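Local coordinates for protein beta-glucuronidase (Dictyoglomus thermophilum, PDB 6XXW) that probably hydrolyses beta-D-glucuronides, releasing glucuronic acid, as a member of glycoside hydrolase family 2, at residues 35-44 and 67-78; 53-61 and 177-186. One frame throughout, in Å; residues are numbered along the deposited sequence.

Contacts 1 and 2 lie about 9 Å apart between centres, within the N-terminal sugar-binding domain. Their segments alternate along the chain, in the order 35-44, 53-61, 67-78 and 177-186. They meet in one antiparallel sheet, where strand 32-43 pairs with strands 50-54, 73-81 and 185-191; probable hydrogen bonds between Gly-37 O and Val-54 N and between Leu-35 N and Val-186 O join them directly. Contact 1 is chiefly a strand pair farther from the centre of the chain, one face of it partly exposed. Contact 2 is buried and reaches Arg-313, Lys-315 and Arg-574, in the range of the TIM-barrel domain, so it probably lies where this domain meets the barrel.

Contact 1. Residues 35-44 and 67-78; sequences LSGVWEFRTE and LRDYVGRVYYKK
Strands 37-43 and 73-78 run antiparallel, joined by paired backbone hydrogen bonds between Glu-40 and Lys-77 and between Arg-42 and Tyr-75, with Phe-41/Tyr-76 and Thr-43/Val-74 as non-hydrogen-bonded pairs. They are neighbours in the beta sandwich of the family 2 sugar-binding domain, and the two faces of the ladder differ sharply. On the buried face, Phe-41 drives its CD2-CE2 edge onto the ring face of Tyr-76 in a T-shaped stack, centroids 5.0 Å apart and planes at 82°. Its CG stands anti to the backbone N (chi1 173°), which carries the ring over to the other strand, where Phe-41 CE2 lies 3.6 Å from Val-74 CG2. Trp-39 presents a ring face to Lys-78, whose extended chain crosses it at about a right angle; Lys-78 CD sits 3.5 Å from the centroid of the five-membered ring of Trp-39, a CH-pi contact. Past the indole, Lys-78 NZ donates to Leu-35 O at 2.8 Å, and Trp-39 NE1 reaches Leu-35 O at 2.9 Å from the opposite face of the carbonyl plane. With an alanine in place of Trp-39, the Lys-78 chain would probably lose the surface it lies along and be set free to move, and Leu-35 O would lose one of its two donors. On the other face the guanidinium of Arg-42 lies flat on the Tyr-75 ring, planes 2° apart, while its NH2 is held by Asp-46 O. Glu-40 and Lys-77 point the same way, side by side; one water links Glu-40 OE1 to Lys-77 O, another Glu-40 OE2 to Lys-77 NZ. Beyond them, Glu-44 OE2 takes Arg-73 NH1 on its syn lone pair. One face thus coheres through aromatic packing and a lysine tied to a carbonyl, the other through cation-pi stacking and water bridges, with the salt bridge at the end.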
loop_
_atom_site.group_PDB
_atom_site.type_symbol
_atom_site.label_atom_id
_atom_site.label_comp_id
_atom_site.label_asym_id
_atom_site.label_seq_id
_atom_site.Cartn_x
_atom_site.Cartn_y
_atom_site.Cartn_z
ATOM N N LEU A 35 -14.357 -21.415 30.060
ATOM C CA LEU A 35 -12.952 -21.450 30.459
ATOM C C LEU A 35 -12.046 -20.687 29.501
ATOM O O LEU A 35 -10.824 -20.705 29.680
ATOM C CB LEU A 35 -12.465 -22.898 30.582
ATOM C CG LEU A 35 -13.110 -23.778 31.655
ATOM C CD1 LEU A 35 -12.304 -25.060 31.832
ATOM C CD2 LEU A 35 -13.222 -23.031 32.969
ATOM N N SER A 36 -12.614 -20.026 28.497
ATOM C CA SER A 36 -11.829 -19.173 27.619
ATOM C C SER A 36 -11.139 -18.088 28.426
ATOM O O SER A 36 -11.601 -17.693 29.501
ATOM C CB SER A 36 -12.721 -18.539 26.553
ATOM O OG SER A 36 -13.516 -19.521 25.932
ATOM N N GLY A 37 -10.015 -17.614 27.906
ATOM C CA GLY A 37 -9.237 -16.598 28.584
ATOM C C GLY A 37 -7.765 -16.876 28.387
ATOM O O GLY A 37 -7.382 -17.383 27.330
ATOM N N VAL A 38 -6.936 -16.614 29.391
ATOM C CA VAL A 38 -5.492 -16.803 29.276
ATOM C C VAL A 38 -5.125 -18.144 29.897
ATOM O O VAL A 38 -5.381 -18.374 31.084
ATOM C CB VAL A 38 -4.724 -15.659 29.956
ATOM C CG1 VAL A 38 -3.224 -15.881 29.841
ATOM C CG2 VAL A 38 -5.117 -14.324 29.359
ATOM N N TRP A 39 -4.495 -19.017 29.115
ATOM C CA TRP A 39 -4.048 -20.317 29.598
ATOM C C TRP A 39 -2.527 -20.372 29.617
ATOM O O TRP A 39 -1.850 -19.563 28.989
ATOM C CB TRP A 39 -4.555 -21.450 28.705
ATOM C CG TRP A 39 -6.035 -21.731 28.713
ATOM C CD1 TRP A 39 -7.055 -20.835 28.573
ATOM C CD2 TRP A 39 -6.641 -23.017 28.826
ATOM N NE1 TRP A 39 -8.267 -21.490 28.591
ATOM C CE2 TRP A 39 -8.037 -22.832 28.750
ATOM C CE3 TRP A 39 -6.137 -24.313 28.974
ATOM C CZ2 TRP A 39 -8.935 -23.899 28.822
ATOM C CZ3 TRP A 39 -7.025 -25.370 29.050
ATOM C CH2 TRP A 39 -8.410 -25.156 28.987
ATOM N N GLU A 40 -1.982 -21.359 30.320
ATOM C CA GLU A 40 -0.558 -21.629 30.172
ATOM C C GLU A 40 -0.367 -22.614 29.021
ATOM O O GLU A 40 -1.248 -23.428 28.730
ATOM C CB GLU A 40 0.036 -22.178 31.471
ATOM C CG GLU A 40 0.175 -21.101 32.542
ATOM C CD GLU A 40 0.815 -21.607 33.821
ATOM O OE1 GLU A 40 0.077 -22.052 34.708
ATOM O OE2 GLU A 40 2.054 -21.529 33.953
ATOM N N PHE A 41 0.792 -22.532 28.365
ATOM C CA PHE A 41 1.010 -23.217 27.095
ATOM C C PHE A 41 2.474 -23.622 26.996
ATOM O O PHE A 41 3.361 -22.850 27.363
ATOM C CB PHE A 41 0.605 -22.292 25.926
ATOM C CG PHE A 41 0.927 -22.820 24.534
ATOM C CD1 PHE A 41 2.201 -22.687 23.990
ATOM C CD2 PHE A 41 -0.073 -23.353 23.740
ATOM C CE1 PHE A 41 2.481 -23.151 22.696
ATOM C CE2 PHE A 41 0.200 -23.807 22.446
ATOM C CZ PHE A 41 1.475 -23.698 21.932
ATOM N N ARG A 42 2.720 -24.829 26.491
ATOM C CA ARG A 42 4.085 -25.282 26.254
ATOM C C ARG A 42 4.083 -26.242 25.077
ATOM O O ARG A 42 3.032 -26.730 24.659
ATOM C CB ARG A 42 4.686 -25.967 27.487
ATOM C CG ARG A 42 3.927 -27.218 27.913
ATOM C CD ARG A 42 4.487 -27.830 29.199
ATOM N NE ARG A 42 3.794 -29.083 29.478
ATOM C CZ ARG A 42 4.165 -30.248 28.966
ATOM N NH1 ARG A 42 3.468 -31.340 29.242
ATOM N NH2 ARG A 42 5.243 -30.312 28.186
ATOM N N THR A 43 5.270 -26.491 24.530
ATOM C CA THR A 43 5.432 -27.464 23.460
ATOM C C THR A 43 6.013 -28.758 24.022
ATOM O O THR A 43 6.446 -28.827 25.171
ATOM C CB THR A 43 6.322 -26.926 22.331
ATOM O OG1 THR A 43 7.625 -26.624 22.838
ATOM C CG2 THR A 43 5.713 -25.664 21.705
ATOM N N GLU A 44 6.022 -29.788 23.176
ATOM C CA GLU A 44 6.355 -31.140 23.616
ATOM C C GLU A 44 7.728 -31.207 24.275
ATOM O O GLU A 44 8.698 -30.624 23.787
ATOM C CB GLU A 44 6.305 -32.102 22.425
ATOM C CG GLU A 44 6.057 -33.552 22.818
ATOM C CD GLU A 44 5.624 -34.393 21.631
ATOM O OE1 GLU A 44 5.851 -33.962 20.468
ATOM O OE2 GLU A 44 5.052 -35.479 21.862
ATOM N N LEU A 67 7.777 -21.499 16.784
ATOM C CA LEU A 67 6.424 -21.859 17.192
ATOM C C LEU A 67 5.426 -21.628 16.065
ATOM O O LEU A 67 4.540 -22.457 15.843
ATOM C CB LEU A 67 6.016 -21.069 18.437
ATOM C CG LEU A 67 4.616 -21.425 18.927
ATOM C CD1 LEU A 67 4.542 -22.918 19.281
ATOM C CD2 LEU A 67 4.215 -20.547 20.121
ATOM N N ARG A 68 5.564 -20.518 15.330
ATOM C CA ARG A 68 4.733 -20.306 14.145
ATOM C C ARG A 68 4.700 -21.548 13.249
ATOM O O ARG A 68 3.638 -21.975 12.786
ATOM C CB ARG A 68 5.254 -19.097 13.359
ATOM C CG ARG A 68 4.290 -18.609 12.280
ATOM C CD ARG A 68 4.994 -17.699 11.271
ATOM N NE ARG A 68 6.006 -18.418 10.493
ATOM C CZ ARG A 68 6.931 -17.829 9.737
ATOM N NH1 ARG A 68 6.968 -16.506 9.653
ATOM N NH2 ARG A 68 7.806 -18.559 9.057
ATOM N N ASP A 69 5.858 -22.144 12.998
ATOM C CA ASP A 69 5.986 -23.254 12.066
ATOM C C ASP A 69 6.085 -24.592 12.782
ATOM O O ASP A 69 6.514 -25.585 12.180
ATOM C CB ASP A 69 7.203 -23.039 11.170
ATOM C CG ASP A 69 7.088 -21.776 10.328
ATOM O OD1 ASP A 69 5.940 -21.326 10.069
ATOM O OD2 ASP A 69 8.143 -21.238 9.931
ATOM N N TYR A 70 5.680 -24.638 14.049
ATOM C CA TYR A 70 5.822 -25.846 14.851
ATOM C C TYR A 70 4.955 -26.973 14.306
ATOM O O TYR A 70 3.842 -26.743 13.827
ATOM C CB TYR A 70 5.441 -25.540 16.301
ATOM C CG TYR A 70 5.594 -26.695 17.262
ATOM C CD1 TYR A 70 6.834 -27.020 17.783
ATOM C CD2 TYR A 70 4.490 -27.448 17.662
ATOM C CE1 TYR A 70 6.986 -28.070 18.678
ATOM C CE2 TYR A 70 4.636 -28.519 18.556
ATOM C CZ TYR A 70 5.890 -28.812 19.059
ATOM O OH TYR A 70 6.066 -29.849 19.950
ATOM N N VAL A 71 5.476 -28.202 14.369
ATOM C CA VAL A 71 4.725 -29.402 14.016
ATOM C C VAL A 71 4.936 -30.420 15.125
ATOM O O VAL A 71 6.077 -30.807 15.410
ATOM C CB VAL A 71 5.143 -30.005 12.656
ATOM C CG1 VAL A 71 4.389 -31.306 12.418
ATOM C CG2 VAL A 71 4.859 -29.038 11.506
ATOM N N GLY A 72 3.844 -30.853 15.745
ATOM C CA GLY A 72 3.934 -31.758 16.873
ATOM C C GLY A 72 2.896 -31.455 17.930
ATOM O O GLY A 72 1.853 -30.874 17.629
ATOM N N ARG A 73 3.181 -31.823 19.171
ATOM C CA ARG A 73 2.220 -31.718 20.260
ATOM C C ARG A 73 2.464 -30.456 21.072
ATOM O O ARG A 73 3.607 -30.099 21.362
ATOM C CB ARG A 73 2.305 -32.951 21.166
ATOM C CG ARG A 73 1.790 -34.207 20.477
ATOM C CD ARG A 73 1.873 -35.449 21.355
ATOM N NE ARG A 73 1.674 -36.662 20.564
ATOM C CZ ARG A 73 2.663 -37.369 20.011
ATOM N NH1 ARG A 73 3.926 -36.987 20.151
ATOM N NH2 ARG A 73 2.391 -38.466 19.311
ATOM N N VAL A 74 1.376 -29.775 21.430
ATOM C CA VAL A 74 1.445 -28.649 22.347
ATOM C C VAL A 74 0.471 -28.940 23.482
ATOM O O VAL A 74 -0.408 -29.794 23.368
ATOM C CB VAL A 74 1.135 -27.299 21.664
ATOM C CG1 VAL A 74 2.032 -27.122 20.412
ATOM C CG2 VAL A 74 -0.342 -27.202 21.301
ATOM N N TYR A 75 0.654 -28.238 24.596
ATOM C CA TYR A 75 -0.064 -28.547 25.830
ATOM C C TYR A 75 -0.584 -27.254 26.435
ATOM O O TYR A 75 0.190 -26.323 26.663
ATOM C CB TYR A 75 0.843 -29.282 26.828
ATOM C CG TYR A 75 1.417 -30.543 26.240
ATOM C CD1 TYR A 75 2.542 -30.503 25.417
ATOM C CD2 TYR A 75 0.816 -31.773 26.470
ATOM C CE1 TYR A 75 3.058 -31.658 24.842
ATOM C CE2 TYR A 75 1.336 -32.939 25.908
ATOM C CZ TYR A 75 2.451 -32.868 25.096
ATOM O OH TYR A 75 2.963 -34.020 24.539
ATOM N N TYR A 76 -1.889 -27.203 26.675
ATOM C CA TYR A 76 -2.553 -26.091 27.344
ATOM C C TYR A 76 -2.897 -26.503 28.769
ATOM O O TYR A 76 -3.221 -27.664 29.016
ATOM C CB TYR A 76 -3.836 -25.715 26.613
ATOM C CG TYR A 76 -3.665 -25.052 25.265
ATOM C CD1 TYR A 76 -3.356 -25.796 24.134
ATOM C CD2 TYR A 76 -3.864 -23.679 25.122
ATOM C CE1 TYR A 76 -3.231 -25.182 22.877
ATOM C CE2 TYR A 76 -3.735 -23.054 23.875
ATOM C CZ TYR A 76 -3.424 -23.812 22.762
ATOM O OH TYR A 76 -3.310 -23.191 21.540
ATOM N N LYS A 77 -2.831 -25.552 29.708
ATOM C CA LYS A 77 -3.096 -25.840 31.116
ATOM C C LYS A 77 -3.822 -24.675 31.771
ATOM O O LYS A 77 -3.483 -23.513 31.523
ATOM C CB LYS A 77 -1.794 -26.106 31.890
ATOM C CG LYS A 77 -2.002 -26.373 33.383
ATOM C CD LYS A 77 -0.728 -26.870 34.043
ATOM C CE LYS A 77 -0.397 -26.068 35.281
ATOM N NZ LYS A 77 0.970 -26.378 35.795
ATOM N N LYS A 78 -4.788 -24.989 32.641
ATOM C CA LYS A 78 -5.546 -23.958 33.338
ATOM C C LYS A 78 -6.149 -24.535 34.611
ATOM O O LYS A 78 -6.561 -25.696 34.649
ATOM C CB LYS A 78 -6.674 -23.381 32.465
ATOM C CG LYS A 78 -7.275 -22.094 33.017
ATOM C CD LYS A 78 -8.202 -21.415 32.031
ATOM C CE LYS A 78 -8.324 -19.934 32.350
ATOM N NZ LYS A 78 -9.628 -19.380 31.894
HETATM O O HOH W 1 -2.796 -22.431 34.257
HETATM O O HOH W 2 2.530 -24.146 35.564
#

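Contact 2. Residues 53-61 and 177-186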
loop_
_atom_site.group_PDB
_atom_site.type_symbol
_atom_site.label_atom_id
_atom_site.label_comp_id
_atom_site.label_asym_id
_atom_site.label_seq_id
_atom_site.Cartn_x
_atom_site.Cartn_y
_atom_site.Cartn_z
ATOM N N PRO A 53 -3.719 -17.127 24.677
ATOM C CA PRO A 53 -5.176 -16.953 24.718
ATOM C C PRO A 53 -5.909 -18.166 24.153
ATOM O O PRO A 53 -5.424 -18.856 23.254
ATOM C CB PRO A 53 -5.410 -15.706 23.850
ATOM C CG PRO A 53 -4.295 -15.781 22.821
ATOM C CD PRO A 53 -3.092 -16.327 23.604
ATOM N N VAL A 54 -7.092 -18.422 24.707
ATOM C CA VAL A 54 -7.994 -19.466 24.235
ATOM C C VAL A 54 -9.389 -18.860 24.147
ATOM O O VAL A 54 -9.871 -18.290 25.136
ATOM C CB VAL A 54 -7.965 -20.692 25.172
ATOM C CG1 VAL A 54 -9.078 -21.690 24.811
ATOM C CG2 VAL A 54 -6.603 -21.373 25.116
ATOM N N PRO A 55 -10.094 -18.973 23.014
ATOM C CA PRO A 55 -9.705 -19.679 21.798
ATOM C C PRO A 55 -8.852 -18.824 20.854
ATOM O O PRO A 55 -9.051 -17.611 20.750
ATOM C CB PRO A 55 -11.056 -20.000 21.153
ATOM C CG PRO A 55 -11.886 -18.805 21.494
ATOM C CD PRO A 55 -11.438 -18.370 22.879
ATOM N N ALA A 56 -7.920 -19.480 20.172
ATOM C CA ALA A 56 -7.013 -18.850 19.217
ATOM C C ALA A 56 -6.109 -19.910 18.610
ATOM O O ALA A 56 -5.834 -20.934 19.240
ATOM C CB ALA A 56 -6.143 -17.786 19.883
ATOM N N SER A 57 -5.616 -19.669 17.408
ATOM C CA SER A 57 -4.502 -20.458 16.916
ATOM C C SER A 57 -3.261 -19.945 17.630
ATOM O O SER A 57 -3.167 -18.756 17.918
ATOM C CB SER A 57 -4.354 -20.254 15.403
ATOM O OG SER A 57 -5.495 -20.714 14.705
ATOM N N PHE A 58 -2.296 -20.830 17.919
ATOM C CA PHE A 58 -1.105 -20.337 18.616
ATOM C C PHE A 58 -0.051 -19.745 17.683
ATOM O O PHE A 58 0.906 -19.134 18.172
ATOM C CB PHE A 58 -0.468 -21.445 19.485
ATOM C CG PHE A 58 0.018 -22.659 18.717
ATOM C CD1 PHE A 58 1.177 -22.609 17.955
ATOM C CD2 PHE A 58 -0.678 -23.863 18.776
ATOM C CE1 PHE A 58 1.626 -23.745 17.241
ATOM C CE2 PHE A 58 -0.233 -25.002 18.073
ATOM C CZ PHE A 58 0.925 -24.933 17.310
ATOM N N ASN A 59 -0.223 -19.874 16.364
ATOM C CA ASN A 59 0.880 -19.658 15.429
ATOM C C ASN A 59 1.311 -18.194 15.350
ATOM O O ASN A 59 2.509 -17.908 15.224
ATOM C CB ASN A 59 0.489 -20.183 14.045
ATOM C CG ASN A 59 0.047 -21.655 14.082
ATOM O OD1 ASN A 59 -1.086 -21.959 14.439
ATOM N ND2 ASN A 59 0.949 -22.559 13.716
ATOM N N ASP A 60 0.367 -17.253 15.394
ATOM C CA ASP A 60 0.686 -15.839 15.186
ATOM C C ASP A 60 0.697 -15.028 16.480
ATOM O O ASP A 60 0.784 -13.796 16.426
ATOM C CB ASP A 60 -0.296 -15.211 14.195
ATOM C CG ASP A 60 -0.146 -15.779 12.780
ATOM O OD1 ASP A 60 0.933 -16.318 12.458
ATOM O OD2 ASP A 60 -1.114 -15.695 11.993
ATOM N N ILE A 61 0.630 -15.692 17.636
ATOM C CA ILE A 61 0.511 -14.995 18.915
ATOM C C ILE A 61 1.866 -14.467 19.375
ATOM O O ILE A 61 1.950 -13.389 19.985
ATOM C CB ILE A 61 -0.114 -15.938 19.963
ATOM C CG1 ILE A 61 -1.504 -16.403 19.499
ATOM C CG2 ILE A 61 -0.176 -15.255 21.368
ATOM C CD1 ILE A 61 -2.520 -15.246 19.457
ATOM N N PHE A 177 -3.691 -22.120 5.553
ATOM C CA PHE A 177 -2.593 -22.421 6.464
ATOM C C PHE A 177 -3.024 -23.422 7.530
ATOM O O PHE A 177 -4.142 -23.355 8.051
ATOM C CB PHE A 177 -2.077 -21.145 7.141
ATOM C CG PHE A 177 -0.867 -21.378 8.008
ATOM C CD1 PHE A 177 0.314 -21.868 7.456
ATOM C CD2 PHE A 177 -0.908 -21.126 9.368
ATOM C CE1 PHE A 177 1.432 -22.085 8.247
ATOM C CE2 PHE A 177 0.204 -21.336 10.161
ATOM C CZ PHE A 177 1.373 -21.827 9.602
ATOM N N ASN A 178 -2.109 -24.331 7.886
ATOM C CA ASN A 178 -2.377 -25.354 8.901
ATOM C C ASN A 178 -2.272 -24.763 10.313
ATOM O O ASN A 178 -1.461 -25.180 11.140
ATOM C CB ASN A 178 -1.417 -26.526 8.717
ATOM C CG ASN A 178 -1.764 -27.727 9.597
ATOM O OD1 ASN A 178 -2.935 -28.106 9.739
ATOM N ND2 ASN A 178 -0.738 -28.328 10.191
ATOM N N TYR A 179 -3.106 -23.754 10.572
ATOM C CA TYR A 179 -3.209 -23.185 11.915
ATOM C C TYR A 179 -3.599 -24.265 12.921
ATOM O O TYR A 179 -4.405 -25.154 12.622
ATOM C CB TYR A 179 -4.260 -22.077 11.953
ATOM C CG TYR A 179 -3.805 -20.695 11.518
ATOM C CD1 TYR A 179 -2.787 -20.019 12.190
ATOM C CD2 TYR A 179 -4.434 -20.050 10.445
ATOM C CE1 TYR A 179 -2.379 -18.741 11.780
ATOM C CE2 TYR A 179 -4.044 -18.772 10.038
ATOM C CZ TYR A 179 -3.021 -18.130 10.703
ATOM O OH TYR A 179 -2.665 -16.871 10.292
ATOM N N SER A 180 -3.054 -24.164 14.133
ATOM C CA SER A 180 -3.338 -25.138 15.171
ATOM C C SER A 180 -3.547 -24.452 16.512
ATOM O O SER A 180 -3.170 -23.291 16.720
ATOM C CB SER A 180 -2.214 -26.176 15.300
ATOM O OG SER A 180 -2.580 -27.163 16.274
ATOM N N GLY A 181 -4.139 -25.205 17.432
ATOM C CA GLY A 181 -4.473 -24.714 18.751
ATOM C C GLY A 181 -5.908 -25.035 19.084
ATOM O O GLY A 181 -6.571 -25.824 18.400
ATOM N N ILE A 182 -6.404 -24.419 20.157
ATOM C CA ILE A 182 -7.793 -24.579 20.574
ATOM C C ILE A 182 -8.570 -23.427 19.948
ATOM O O ILE A 182 -8.525 -22.295 20.435
ATOM C CB ILE A 182 -7.949 -24.601 22.096
ATOM C CG1 ILE A 182 -7.129 -25.743 22.710
ATOM C CG2 ILE A 182 -9.433 -24.791 22.462
ATOM C CD1 ILE A 182 -7.004 -25.652 24.226
ATOM N N HIS A 183 -9.317 -23.728 18.886
ATOM C CA HIS A 183 -9.900 -22.709 18.023
ATOM C C HIS A 183 -11.290 -22.270 18.455
ATOM O O HIS A 183 -11.771 -21.231 17.994
ATOM C CB HIS A 183 -9.943 -23.227 16.582
ATOM C CG HIS A 183 -8.590 -23.358 15.950
ATOM N ND1 HIS A 183 -8.341 -24.197 14.884
ATOM C CD2 HIS A 183 -7.420 -22.728 16.214
ATOM C CE1 HIS A 183 -7.072 -24.087 14.527
ATOM N NE2 HIS A 183 -6.494 -23.196 15.314
ATOM N N ARG A 184 -11.952 -23.020 19.323
ATOM C CA ARG A 184 -13.294 -22.674 19.763
ATOM C C ARG A 184 -13.373 -22.880 21.271
ATOM O O ARG A 184 -12.533 -23.577 21.849
ATOM C CB ARG A 184 -14.350 -23.502 19.007
ATOM C CG ARG A 184 -14.291 -23.236 17.495
ATOM C CD ARG A 184 -15.242 -24.084 16.677
ATOM N NE ARG A 184 -14.883 -24.009 15.262
ATOM C CZ ARG A 184 -15.201 -24.935 14.362
ATOM N NH1 ARG A 184 -15.902 -26.005 14.733
ATOM N NH2 ARG A 184 -14.834 -24.792 13.096
ATOM N N PRO A 185 -14.360 -22.265 21.927
ATOM C CA PRO A 185 -14.327 -22.175 23.394
ATOM C C PRO A 185 -14.322 -23.529 24.092
ATOM O O PRO A 185 -14.944 -24.492 23.644
ATOM C CB PRO A 185 -15.602 -21.387 23.720
ATOM C CG PRO A 185 -15.772 -20.487 22.526
ATOM C CD PRO A 185 -15.387 -21.366 21.358
ATOM N N VAL A 186 -13.580 -23.583 25.189
ATOM C CA VAL A 186 -13.632 -24.680 26.144
ATOM C C VAL A 186 -14.604 -24.274 27.239
ATOM O O VAL A 186 -14.463 -23.198 27.829
ATOM C CB VAL A 186 -12.246 -24.959 26.740
ATOM C CG1 VAL A 186 -12.326 -26.123 27.726
ATOM C CG2 VAL A 186 -11.209 -25.233 25.629
HETATM O O HOH W 3 0.429 -25.178 13.072
#
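Tyr-179 and Asp-60 meet at about a right angle, carboxylate and ring planes 86° apart, where two mostly irregular segments meet within the sugar-binding beta sandwich. The hydroxyl of Tyr-179 donates to Asp-60 OD2 at 2.6 Å, arriving on the syn side of the carboxylate but somewhat out of its plane; the same OH is also bonded to Arg-574. Phe-177 sets its CD2 edge over one face of the Tyr-179 ring, while the Asn-59 amide comes to the edge, its OD1 3.4 Å from Tyr-179 CD1. With chi1 at -55°, Asn-59 has its CG beside its own backbone N, and its OD1 receives Ser-180 N at 3.0 Å on a lone pair, in the carbonyl plane and nearly straight at 171°. Phe-58 reaches the same Ser-180 with its ring: its CE2 rests 3.6 Å from Ser-180 CB, and elsewhere its ring meets that of Phe-41. Ser-57, whose CB packs on Tyr-179, brings its OG to 2.7 Å from His-183 NE2; that OG is hydrogen-bonded to Lys-315 N, a link to the TIM-barrel part of the chain. The backbones touch through two bonds, Ala-56 N to Ile-182 O and Phe-58 N to Ser-180 O. At Gly-181 the chains come so close that a CB would clash with Ala-56 O, and the backbone angles there would also disfavour a side chain. Toward the other end, after the cis peptide before Pro-55, the proline's CB packs against His-183 O, and Val-54 CG1 touches Ile-182 CG2 at 3.9 Å in the sandwich core. Asn-59 ND2, also bonded to Arg-68 O, donates to a water 2.7 Å away, and that water donates in turn to Asn-178 O.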